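PDB 2X32: cellulose-binding protein from Saccharophagus degradans, which binds a long polyisoprenoid diphosphate in a YceI-like domain, is implicated in plant cell wall breakdown and probably takes part in polyisoprenoid transport. Local coordinates for residues G59-V62 with R63-R66; L71-T74 with A75-V79; A92-A95 with V96-M100; Q124-S127 with A128-M132. All blocks are in the same frame, centred on the assembly; numbering follows the deposited sequence.

Contact 1. Residues G59-V62 with R63-R66; sequences GIDV and RNGR. With OTP ((2E,6E,10E,14E,18E,22E,26E)-3,7,11,15,19,23,27,31-octamethyldotriaconta-2,6,10,14,18,22,26,30-octaenyl trihydrogen diphosphate), chain C.
The N-terminal turn of helix 61-72, at the diphosphate end of the polyisoprenoid pocket, is where Ile60 meets Arg63 and Val62 meets Arg66. Ile60 holds the N-cap position, and its carbonyl O takes the first helical bond, from Asn64 N at 2.9 Å; Asp61 O and Val62 O continue the i to i+4 pattern to the amides of Gly65 and Arg66. Arg63 leaves the helix with CG anti to its backbone N (chi1 -180°) and then bends at chi3 (62°), which brings the guanidinium back beside Ile60. There CD1 of Ile60 sits over one face of the group, 3.6 Å from Arg63 NH2 and nearer its rim than its middle. Arg63 NH1 gives a weak hydrogen bond of 2.9 Å to O2 of the ligand's inner phosphate, an oxygen lying at the guanidinium edge. Lys24 also binds the ligand, so two positive side chains serve the diphosphate. NH2 is held by Glu30 in a salt bridge and by Thr58 O, and these second-shell partners probably fix the rotation of the guanidinium. Asn64 turns its OD1 to Thr58 N, while ND2 donates to two waters, one of them reaching Asp61 OD1. Val62 and Arg66 run side by side: CG1 of Val62 lies over a face of the Arg66 guanidinium, 3.6 Å from NE. Arg66 also packs on Leu155 and Leu158, tying this end of helix 61-72 to helix 149-158, while Glu30 links it to strand 28-42.

Contact 2. Residues L71-T74 with A75-V79; sequences LFET and ATYSV
The backbone leaves helix 61-72 at Glu73, whose phi is positive (57°), and then folds into a tight turn, on the way to strand 79-85, in which Glu73 O accepts from both Thr76 N and Tyr77 N, each at 3.0 Å. The two amides reach this oxygen from opposite faces of its carbonyl plane, Thr76 N well above the plane and Tyr77 N tilted less. Thr74 closes the turn further with a CA-H...O contact, its CA 3.2 Å from Tyr77 O. The Tyr77 ring turns back toward the helix end, with CG beside its own backbone N (chi1 -54°): CD2 is 3.5 Å from Phe72 O, which lies at the ring edge, and 4.2 Å from Glu73 CB. Over the centre of one ring face sits CG2 of Thr76, a CH-pi approach from the preceding residue. The ring also meets that of His111, whose ND1 makes a weak hydrogen bond to Phe72 O. With a glycine in place of Tyr77, Phe72 O and Glu73 CB would probably lose their aromatic cover, and the ring of His111 its aromatic neighbour. Thr74 OG1 bonds to Asn54 OD1, and a water donates to Thr74 O and, weakly, to Ala75 O. With two amides on Glu73 O, the turn is fixed mainly by the backbone, and the ring edge beside Phe72 O adds only a weak C-H contact to the bond from His111.

Contact 3. Residues A92-A95 with V96-M100; sequences AGLA and VGEDM
Gly93 reaches Glu98 through water: one ordered molecule donates to Gly93 O and to Glu98 OE2, at 3.2 and 2.8 Å, bridging the start of the loop after helix 88-92 to the carboxylate that lies across it. Leu94, the buried residue of the group, comes next. Its CD2 lies against the aliphatic part of Glu98, 3.7 Å from CG, the two side chains crossing at a slant. The same methyl approaches SD of Met100 at 3.8 Å, and here the chains cross at about a right angle, although Met100 was modelled in two conformers and this applies to one of them. Leu94 and Met100 both pack on Val123 of strand 115-125, so the leucine side chain packs the loop against the sheet. Ala95 then makes the two direct bonds. Its N donates to Glu98 OE1 at 2.9 Å, almost perfectly straight (179°), meeting the carboxylate on its anti side and somewhat out of its plane. Glu98 can span the gap because its chain is extended, with CG anti to its own N (chi1 -176°). In return Glu98 N donates to Ala95 O, also at 2.9 Å, closing a type II beta turn in which Gly97, at positive phi, takes the third position. A backbone amide and a carboxylate-bound water therefore hold the two oxygens of Glu98, pinning the side chain back over the turn that leads into strand 99-109. The amide donor would tend to stabilise the negative charge of the carboxylate.

Contact 4. Residues Q124-S127 with A128-M132; sequences QRLS and ATRIM
Met132, Ser127 and Leu126 lead this contact, the closed end of the antiparallel beta hairpin of strands 115-125 and 130-142. Met132 pairs with Gln124 as a hydrogen-bonded pair, each amide 2.9 Å from the other's carbonyl O, and the two side chains run alongside, pointing the same way. The Met132 chain bends at chi3 (55°), bringing CE up to Gln124 OE1, while NE2 of the glutamine goes to Gly97 O. Arg130 O takes Leu126 N at 2.9 Å and, weakly, Ser127 N. Leu126 CD1 rests on Met132 CB at 4.0 Å and near Arg130 CD, and both Leu126 and Met132 also pack on Phe175 of strand 167-177. At the other face Arg125 sends NH1 to Ser127 O, 2.9 Å away and in the planes of both the guanidinium and the carbonyl. CG2 of Ile131 lies over a face of that group, and NE and NH2 bind Leu94 O and Val91 O. With a leucine in place of Arg125, the carbonyls of Ser127, Leu94 and Val91 would probably lose their shared donor. Arg130 forms salt bridges to Glu177 and Asp12. In the turn, Ser127 OG accepts from Thr129 N at 3.1 Å and, weakly, from Arg130 N at 3.0 Å.

The four contacts fall on opposite sides of the chain's centre, two and two, with the polyisoprenoid running between them. Contacts 1 and 2 share helix 61-72, their centres 15 Å apart: the first meets the diphosphate through Arg63; in the second, segment 71-74 touches the isoprenoid chain through Leu71, and the Phe72 side chain is about 4 Å from it. Contacts 3 and 4 lie 41 and 36 Å from contact 1 between centres, toward the tail end of the ligand, where Ile131 comes within about 4 Å of it. Their own centres are 7 Å apart and they touch: Gly97 N is 2.8 Å from Arg125 O, a probable hydrogen bond just ahead of strand 99-109, which pairs with strand 115-125.

Contact 1. Residues G59-V62 with R63-R66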
loop_
_atom_site.group_PDB
_atom_site.type_symbol
_atom_site.label_atom_id
_atom_site.label_comp_id
_atom_site.label_asym_id
_atom_site.label_seq_id
_atom_site.Cartn_x
_atom_site.Cartn_y
_atom_site.Cartn_z
ATOM N N GLY A 59 -8.316 -1.721 -14.613
ATOM C CA GLY A 59 -8.480 -1.550 -16.053
ATOM C C GLY A 59 -9.816 -1.980 -16.616
ATOM O O GLY A 59 -10.049 -1.802 -17.822
ATOM N N ILE A 60 -10.711 -2.522 -15.791
ATOM C CA ILE A 60 -12.048 -3.021 -16.220
ATOM C C ILE A 60 -13.064 -2.463 -15.217
ATOM O O ILE A 60 -13.011 -2.752 -14.022
ATOM C CB ILE A 60 -12.122 -4.564 -16.203
ATOM C CG1 ILE A 60 -10.980 -5.140 -17.061
ATOM C CG2 ILE A 60 -13.530 -5.083 -16.610
ATOM C CD1 ILE A 60 -10.887 -6.690 -17.113
ATOM N N ASP A 61 -13.981 -1.634 -15.706
ATOM C CA ASP A 61 -14.882 -0.907 -14.803
ATOM C C ASP A 61 -15.775 -1.841 -13.981
ATOM O O ASP A 61 -15.951 -1.638 -12.775
ATOM C CB ASP A 61 -15.724 0.094 -15.602
ATOM C CG ASP A 61 -14.888 1.151 -16.230
ATOM O OD1 ASP A 61 -14.277 1.945 -15.490
ATOM O OD2 ASP A 61 -14.806 1.183 -17.474
ATOM N N VAL A 62 -16.361 -2.883 -14.606
ATOM C CA VAL A 62 -17.202 -3.808 -13.846
ATOM C C VAL A 62 -16.392 -4.447 -12.728
ATOM O O VAL A 62 -16.846 -4.586 -11.636
ATOM C CB VAL A 62 -17.852 -4.897 -14.746
ATOM C CG1 VAL A 62 -18.449 -6.072 -13.889
ATOM C CG2 VAL A 62 -18.873 -4.270 -15.679
ATOM N N ARG A 63 -15.169 -4.833 -13.013
ATOM C CA ARG A 63 -14.324 -5.490 -12.019
ATOM C C ARG A 63 -13.956 -4.537 -10.903
ATOM O O ARG A 63 -13.953 -4.903 -9.722
ATOM C CB ARG A 63 -13.069 -6.073 -12.676
ATOM C CG ARG A 63 -12.198 -6.752 -11.658
ATOM C CD ARG A 63 -11.151 -7.635 -12.238
ATOM N NE ARG A 63 -10.223 -6.870 -13.065
ATOM C CZ ARG A 63 -9.244 -7.451 -13.748
ATOM N NH1 ARG A 63 -9.094 -8.766 -13.685
ATOM N NH2 ARG A 63 -8.390 -6.717 -14.467
ATOM N N ASN A 64 -13.660 -3.290 -11.249
ATOM C CA ASN A 64 -13.416 -2.289 -10.205
ATOM C C ASN A 64 -14.577 -2.213 -9.251
ATOM O O ASN A 64 -14.389 -2.127 -8.049
ATOM C CB ASN A 64 -13.180 -0.891 -10.778
ATOM C CG ASN A 64 -11.971 -0.792 -11.699
ATOM O OD1 ASN A 64 -11.030 -1.591 -11.577
ATOM N ND2 ASN A 64 -11.946 0.275 -12.552
ATOM N N GLY A 65 -15.792 -2.228 -9.784
ATOM C CA GLY A 65 -16.969 -2.125 -8.958
ATOM C C GLY A 65 -17.118 -3.327 -8.035
ATOM O O GLY A 65 -17.455 -3.174 -6.857
ATOM N N ARG A 66 -16.857 -4.511 -8.585
ATOM C CA ARG A 66 -16.931 -5.738 -7.783
ATOM C C ARG A 66 -15.865 -5.675 -6.682
ATOM O O ARG A 66 -16.113 -6.082 -5.550
ATOM C CB ARG A 66 -16.752 -6.972 -8.653
ATOM C CG ARG A 66 -17.938 -7.220 -9.583
ATOM C CD ARG A 66 -17.578 -8.245 -10.599
ATOM N NE ARG A 66 -18.751 -8.623 -11.410
ATOM C CZ ARG A 66 -18.766 -9.634 -12.281
ATOM N NH1 ARG A 66 -17.685 -10.406 -12.461
ATOM N NH2 ARG A 66 -19.887 -9.894 -12.960
HETATM O O7 OTP C . -11.240 -14.221 -15.734
HETATM P P2 OTP C . -12.384 -13.244 -15.815
HETATM O O5 OTP C . -13.722 -13.922 -16.049
HETATM O O6 OTP C . -12.126 -12.052 -16.697
HETATM O O4 OTP C . -12.517 -12.681 -14.270
HETATM P P1 OTP C . -12.182 -11.190 -13.745
HETATM O O2 OTP C . -10.671 -11.146 -13.618
HETATM O O3 OTP C . -12.984 -10.086 -14.403
HETATM O O1 OTP C . -12.604 -11.127 -12.184
HETATM C C40 OTP C . -11.811 -11.893 -11.254
HETATM C C39 OTP C . -11.159 -10.971 -10.216
HETATM C C37 OTP C . -9.887 -11.050 -9.874
HETATM C C38 OTP C . -8.832 -12.003 -10.451
HETATM C C36 OTP C . -9.348 -10.121 -8.790
HETATM C C35 OTP C . -9.058 -10.793 -7.473
HETATM C C34 OTP C . -8.426 -9.802 -6.476
HETATM C C32 OTP C . -7.502 -10.106 -5.557
HETATM C C33 OTP C . -6.886 -11.460 -5.460
HETATM C C31 OTP C . -6.949 -8.952 -4.708
HETATM C C30 OTP C . -7.037 -9.071 -3.208
HETATM C C29 OTP C . -6.353 -7.905 -2.501
HETATM C C27 OTP C . -5.675 -8.010 -1.362
HETATM C C28 OTP C . -5.572 -9.280 -0.522
HETATM C C26 OTP C . -4.890 -6.840 -0.811
HETATM C C25 OTP C . -4.852 -5.583 -1.653
HETATM C C24 OTP C . -3.727 -4.602 -1.283
HETATM C C22 OTP C . -3.859 -3.494 -0.556
HETATM C C23 OTP C . -5.161 -2.908 -0.070
HETATM C C21 OTP C . -2.617 -2.711 -0.242
HETATM C C20 OTP C . -2.213 -2.774 1.256
HETATM C C19 OTP C . -0.982 -1.934 1.598
HETATM C C17 OTP C . 0.247 -2.394 1.831
HETATM C C18 OTP C . 0.639 -3.821 1.986
HETATM C C16 OTP C . 1.381 -1.390 1.967
HETATM C C15 OTP C . 2.064 -1.457 3.303
HETATM C C14 OTP C . 2.925 -0.243 3.549
HETATM C C12 OTP C . 4.104 -0.250 4.219
HETATM C C13 OTP C . 4.726 -1.539 4.752
HETATM C C11 OTP C . 4.887 0.997 4.471
HETATM C C10 OTP C . 4.444 2.239 3.808
HETATM C C9 OTP C . 5.410 3.424 3.875
HETATM C C7 OTP C . 5.292 4.514 4.652
HETATM C C8 OTP C . 4.107 4.857 5.532
HETATM C C6 OTP C . 6.414 5.525 4.620
HETATM C C5 OTP C . 7.410 5.382 5.754
HETATM C C4 OTP C . 8.454 6.460 5.751
HETATM C C2 OTP C . 9.729 6.247 6.092
HETATM C C3 OTP C . 10.369 4.981 6.546
HETATM C C1 OTP C . 10.662 7.425 6.070
HETATM O O HOH W 1 -10.028 0.813 -14.561
HETATM O O HOH W 2 -14.377 1.836 -12.536
#

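Contact 2. Residues L71-T74 with A75-V79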
loop_
_atom_site.group_PDB
_atom_site.type_symbol
_atom_site.label_atom_id
_atom_site.label_comp_id
_atom_site.label_asym_id
_atom_site.label_seq_id
_atom_site.Cartn_x
_atom_site.Cartn_y
_atom_site.Cartn_z
ATOM N N LEU A 71 -15.188 -6.917 -2.302
ATOM C CA LEU A 71 -13.901 -7.257 -1.713
ATOM C C LEU A 71 -13.583 -6.288 -0.567
ATOM O O LEU A 71 -13.591 -6.671 0.599
ATOM C CB LEU A 71 -12.815 -7.364 -2.760
ATOM C CG LEU A 71 -11.423 -7.642 -2.231
ATOM C CD1 LEU A 71 -11.333 -9.098 -1.794
ATOM C CD2 LEU A 71 -10.386 -7.223 -3.305
ATOM N N PHE A 72 -13.278 -5.030 -0.904
ATOM C CA PHE A 72 -12.922 -4.063 0.060
ATOM C C PHE A 72 -14.109 -3.594 0.877
ATOM O O PHE A 72 -13.956 -3.134 2.014
ATOM C CB PHE A 72 -12.238 -2.883 -0.597
ATOM C CG PHE A 72 -10.970 -3.276 -1.309
ATOM C CD1 PHE A 72 -9.982 -3.999 -0.621
ATOM C CD2 PHE A 72 -10.723 -2.916 -2.597
ATOM C CE1 PHE A 72 -8.846 -4.378 -1.251
ATOM C CE2 PHE A 72 -9.576 -3.310 -3.242
ATOM C CZ PHE A 72 -8.644 -4.018 -2.606
ATOM N N GLU A 73 -15.305 -3.675 0.291
ATOM C CA GLU A 73 -16.570 -3.221 0.954
ATOM C C GLU A 73 -16.454 -1.763 1.341
ATOM O O GLU A 73 -16.582 -1.401 2.497
ATOM C CB GLU A 73 -16.894 -4.106 2.163
ATOM C CG GLU A 73 -17.083 -5.526 1.790
ATOM C CD GLU A 73 -17.580 -6.324 2.973
ATOM O OE1 GLU A 73 -16.783 -6.732 3.809
ATOM O OE2 GLU A 73 -18.811 -6.545 3.087
ATOM N N THR A 74 -16.191 -0.924 0.323
ATOM C CA THR A 74 -15.852 0.477 0.539
ATOM C C THR A 74 -16.950 1.361 1.154
ATOM O O THR A 74 -16.613 2.430 1.699
ATOM C CB THR A 74 -15.310 1.140 -0.731
ATOM O OG1 THR A 74 -16.326 1.220 -1.716
ATOM C CG2 THR A 74 -14.057 0.400 -1.265
ATOM N N ALA A 75 -18.206 0.942 1.108
ATOM C CA ALA A 75 -19.254 1.722 1.826
ATOM C C ALA A 75 -18.958 1.706 3.331
ATOM O O ALA A 75 -19.337 2.637 4.067
ATOM C CB ALA A 75 -20.638 1.245 1.509
ATOM N N THR A 76 -18.279 0.650 3.806
ATOM C CA THR A 76 -17.869 0.542 5.207
ATOM C C THR A 76 -16.449 0.951 5.443
ATOM O O THR A 76 -16.104 1.656 6.422
ATOM C CB THR A 76 -18.096 -0.907 5.682
ATOM O OG1 THR A 76 -19.504 -1.207 5.535
ATOM C CG2 THR A 76 -17.709 -1.100 7.148
ATOM N N TYR A 77 -15.614 0.575 4.464
ATOM C CA TYR A 77 -14.167 0.756 4.550
ATOM C C TYR A 77 -13.641 1.548 3.341
ATOM O O TYR A 77 -13.227 0.967 2.317
ATOM C CB TYR A 77 -13.452 -0.583 4.607
ATOM C CG TYR A 77 -13.918 -1.517 5.688
ATOM C CD1 TYR A 77 -13.684 -1.250 7.016
ATOM C CD2 TYR A 77 -14.657 -2.609 5.369
ATOM C CE1 TYR A 77 -14.126 -2.075 7.994
ATOM C CE2 TYR A 77 -15.103 -3.462 6.360
ATOM C CZ TYR A 77 -14.847 -3.144 7.686
ATOM O OH TYR A 77 -15.306 -3.997 8.680
ATOM N N SER A 78 -13.671 2.881 3.411
ATOM C CA SER A 78 -13.349 3.689 2.242
ATOM C C SER A 78 -11.812 3.733 2.009
ATOM O O SER A 78 -11.351 3.936 0.878
ATOM C CB SER A 78 -13.898 5.096 2.340
ATOM O OG SER A 78 -13.442 5.705 3.521
ATOM N N VAL A 79 -11.044 3.656 3.085
ATOM C CA VAL A 79 -9.573 3.767 3.044
ATOM C C VAL A 79 -8.908 2.670 3.856
ATOM O O VAL A 79 -9.537 2.095 4.741
ATOM C CB VAL A 79 -9.055 5.126 3.485
ATOM C CG1 VAL A 79 -9.676 6.223 2.639
ATOM C CG2 VAL A 79 -9.303 5.411 4.957
HETATM O O HOH W 3 -16.913 4.112 4.037
#

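Contact 3. Residues A92-A95 with V96-M100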
loop_
_atom_site.group_PDB
_atom_site.type_symbol
_atom_site.label_atom_id
_atom_site.label_comp_id
_atom_site.label_asym_id
_atom_site.label_seq_id
_atom_site.Cartn_x
_atom_site.Cartn_y
_atom_site.Cartn_z
ATOM N N ALA A 92 17.025 12.724 8.261
ATOM C CA ALA A 92 17.765 13.978 8.094
ATOM C C ALA A 92 19.245 13.761 7.797
ATOM O O ALA A 92 19.850 14.541 7.064
ATOM C CB ALA A 92 17.635 14.819 9.361
ATOM N N GLY A 93 19.810 12.729 8.390
ATOM C CA GLY A 93 21.203 12.420 8.226
ATOM C C GLY A 93 21.633 11.807 6.916
ATOM O O GLY A 93 22.833 11.748 6.643
ATOM N N LEU A 94 20.682 11.414 6.096
ATOM C CA LEU A 94 21.003 10.880 4.774
ATOM C C LEU A 94 21.527 11.969 3.909
ATOM O O LEU A 94 20.954 13.047 3.807
ATOM C CB LEU A 94 19.751 10.293 4.126
ATOM C CG LEU A 94 19.250 8.996 4.671
ATOM C CD1 LEU A 94 17.946 8.694 3.941
ATOM C CD2 LEU A 94 20.272 7.894 4.300
ATOM N N ALA A 95 22.666 11.725 3.284
ATOM C CA ALA A 95 23.174 12.626 2.297
ATOM C C ALA A 95 22.353 12.509 1.044
ATOM O O ALA A 95 21.711 11.477 0.796
ATOM C CB ALA A 95 24.663 12.281 2.003
ATOM N N VAL A 96 22.371 13.566 0.233
ATOM C CA VAL A 96 21.662 13.518 -1.019
ATOM C C VAL A 96 22.226 12.364 -1.851
ATOM O O VAL A 96 23.456 12.196 -2.001
ATOM C CB VAL A 96 21.711 14.857 -1.754
ATOM C CG1 VAL A 96 21.161 14.734 -3.151
ATOM C CG2 VAL A 96 20.942 15.883 -0.950
ATOM N N GLY A 97 21.302 11.525 -2.339
ATOM C CA GLY A 97 21.610 10.317 -3.093
ATOM C C GLY A 97 21.849 9.058 -2.236
ATOM O O GLY A 97 21.882 7.964 -2.778
ATOM N N GLU A 98 22.019 9.215 -0.926
ATOM C CA GLU A 98 22.283 8.085 -0.028
ATOM C C GLU A 98 20.965 7.357 0.289
ATOM O O GLU A 98 19.913 7.984 0.425
ATOM C CB GLU A 98 22.915 8.607 1.276
ATOM C CG GLU A 98 23.364 7.526 2.324
ATOM C CD GLU A 98 23.999 8.089 3.650
ATOM O OE1 GLU A 98 24.161 9.328 3.888
ATOM O OE2 GLU A 98 24.360 7.213 4.496
ATOM N N ASP A 99 21.046 6.044 0.475
ATOM C CA ASP A 99 19.933 5.240 0.951
ATOM C C ASP A 99 20.229 4.615 2.300
ATOM O O ASP A 99 21.376 4.598 2.769
ATOM C CB ASP A 99 19.645 4.125 -0.029
ATOM C CG ASP A 99 20.508 2.895 0.220
ATOM O OD1 ASP A 99 21.765 2.966 0.420
ATOM O OD2 ASP A 99 19.931 1.855 0.204
ATOM N N MET A 100 19.193 4.111 2.920
ATOM C CA MET A 100 19.323 3.281 4.099
ATOM C C MET A 100 18.191 2.286 4.094
ATOM O O MET A 100 17.112 2.539 3.522
ATOM C CB MET A 100 19.310 4.105 5.376
ATOM C CG MET A 100 18.047 4.913 5.556
ATOM S SD MET A 100 18.255 5.995 6.959
ATOM C CE MET A 100 16.541 6.554 7.123
HETATM O O HOH W 4 23.863 8.736 6.777
#

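Contact 4. Residues Q124-S127 with A128-M132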
loop_
_atom_site.group_PDB
_atom_site.type_symbol
_atom_site.label_atom_id
_atom_site.label_comp_id
_atom_site.label_asym_id
_atom_site.label_seq_id
_atom_site.Cartn_x
_atom_site.Cartn_y
_atom_site.Cartn_z
ATOM N N GLN A 124 15.638 6.634 0.402
ATOM C CA GLN A 124 16.718 7.326 -0.297
ATOM C C GLN A 124 16.426 8.810 -0.342
ATOM O O GLN A 124 15.289 9.226 -0.675
ATOM C CB GLN A 124 16.892 6.781 -1.706
ATOM C CG GLN A 124 18.120 7.392 -2.409
ATOM C CD GLN A 124 18.322 6.886 -3.846
ATOM O OE1 GLN A 124 17.376 6.533 -4.560
ATOM N NE2 GLN A 124 19.560 6.915 -4.259
ATOM N N ARG A 125 17.434 9.622 -0.014
ATOM C CA ARG A 125 17.293 11.066 -0.132
ATOM C C ARG A 125 17.538 11.503 -1.576
ATOM O O ARG A 125 18.555 11.159 -2.189
ATOM C CB ARG A 125 18.244 11.834 0.794
ATOM C CG ARG A 125 18.078 13.326 0.627
ATOM C CD ARG A 125 18.921 14.146 1.567
ATOM N NE ARG A 125 18.418 14.038 2.945
ATOM C CZ ARG A 125 17.325 14.639 3.396
ATOM N NH1 ARG A 125 16.587 15.449 2.630
ATOM N NH2 ARG A 125 16.928 14.409 4.645
ATOM N N LEU A 126 16.603 12.262 -2.134
ATOM C CA LEU A 126 16.741 12.772 -3.466
ATOM C C LEU A 126 17.187 14.201 -3.576
ATOM O O LEU A 126 17.786 14.605 -4.581
ATOM C CB LEU A 126 15.416 12.590 -4.215
ATOM C CG LEU A 126 14.848 11.192 -4.312
ATOM C CD1 LEU A 126 13.579 11.228 -5.152
ATOM C CD2 LEU A 126 15.821 10.220 -4.924
ATOM N N SER A 127 16.901 15.002 -2.543
ATOM C CA SER A 127 17.286 16.404 -2.519
ATOM C C SER A 127 17.234 16.855 -1.056
ATOM O O SER A 127 16.919 16.060 -0.152
ATOM C CB SER A 127 16.261 17.228 -3.283
ATOM O OG SER A 127 15.037 17.393 -2.565
ATOM N N ALA A 128 17.456 18.152 -0.817
ATOM C CA ALA A 128 17.382 18.673 0.552
ATOM C C ALA A 128 16.017 18.543 1.177
ATOM O O ALA A 128 15.924 18.525 2.394
ATOM C CB ALA A 128 17.833 20.142 0.616
ATOM N N THR A 129 14.953 18.395 0.365
ATOM C CA THR A 129 13.594 18.307 0.866
ATOM C C THR A 129 12.839 17.033 0.491
ATOM O O THR A 129 11.762 16.795 1.035
ATOM C CB THR A 129 12.751 19.463 0.342
ATOM O OG1 THR A 129 12.847 19.461 -1.074
ATOM C CG2 THR A 129 13.294 20.799 0.843
ATOM N N ARG A 130 13.376 16.188 -0.377
ATOM C CA ARG A 130 12.572 15.090 -0.937
ATOM C C ARG A 130 13.205 13.754 -0.670
ATOM O O ARG A 130 14.409 13.624 -0.814
ATOM C CB ARG A 130 12.409 15.275 -2.449
ATOM C CG ARG A 130 11.445 14.360 -3.126
ATOM C CD ARG A 130 11.388 14.708 -4.636
ATOM N NE ARG A 130 10.431 13.943 -5.408
ATOM C CZ ARG A 130 9.133 14.190 -5.471
ATOM N NH1 ARG A 130 8.536 15.114 -4.737
ATOM N NH2 ARG A 130 8.388 13.468 -6.257
ATOM N N ILE A 131 12.384 12.791 -0.250
ATOM C CA ILE A 131 12.835 11.443 -0.047
ATOM C C ILE A 131 11.920 10.475 -0.792
ATOM O O ILE A 131 10.759 10.786 -1.089
ATOM C CB ILE A 131 12.923 11.098 1.472
ATOM C CG1 ILE A 131 11.524 11.041 2.051
ATOM C CG2 ILE A 131 13.890 12.040 2.232
ATOM C CD1 ILE A 131 11.486 10.620 3.527
ATOM N N MET A 132 12.473 9.318 -1.123
ATOM C CA MET A 132 11.788 8.232 -1.807
ATOM C C MET A 132 11.805 6.984 -0.909
ATOM O O MET A 132 12.896 6.559 -0.442
ATOM C CB MET A 132 12.447 7.953 -3.164
ATOM C CG MET A 132 11.763 6.837 -3.939
ATOM S SD MET A 132 12.574 6.498 -5.532
ATOM C CE MET A 132 14.259 6.176 -5.057
HETATM O O HOH W 5 13.160 18.330 -4.288
#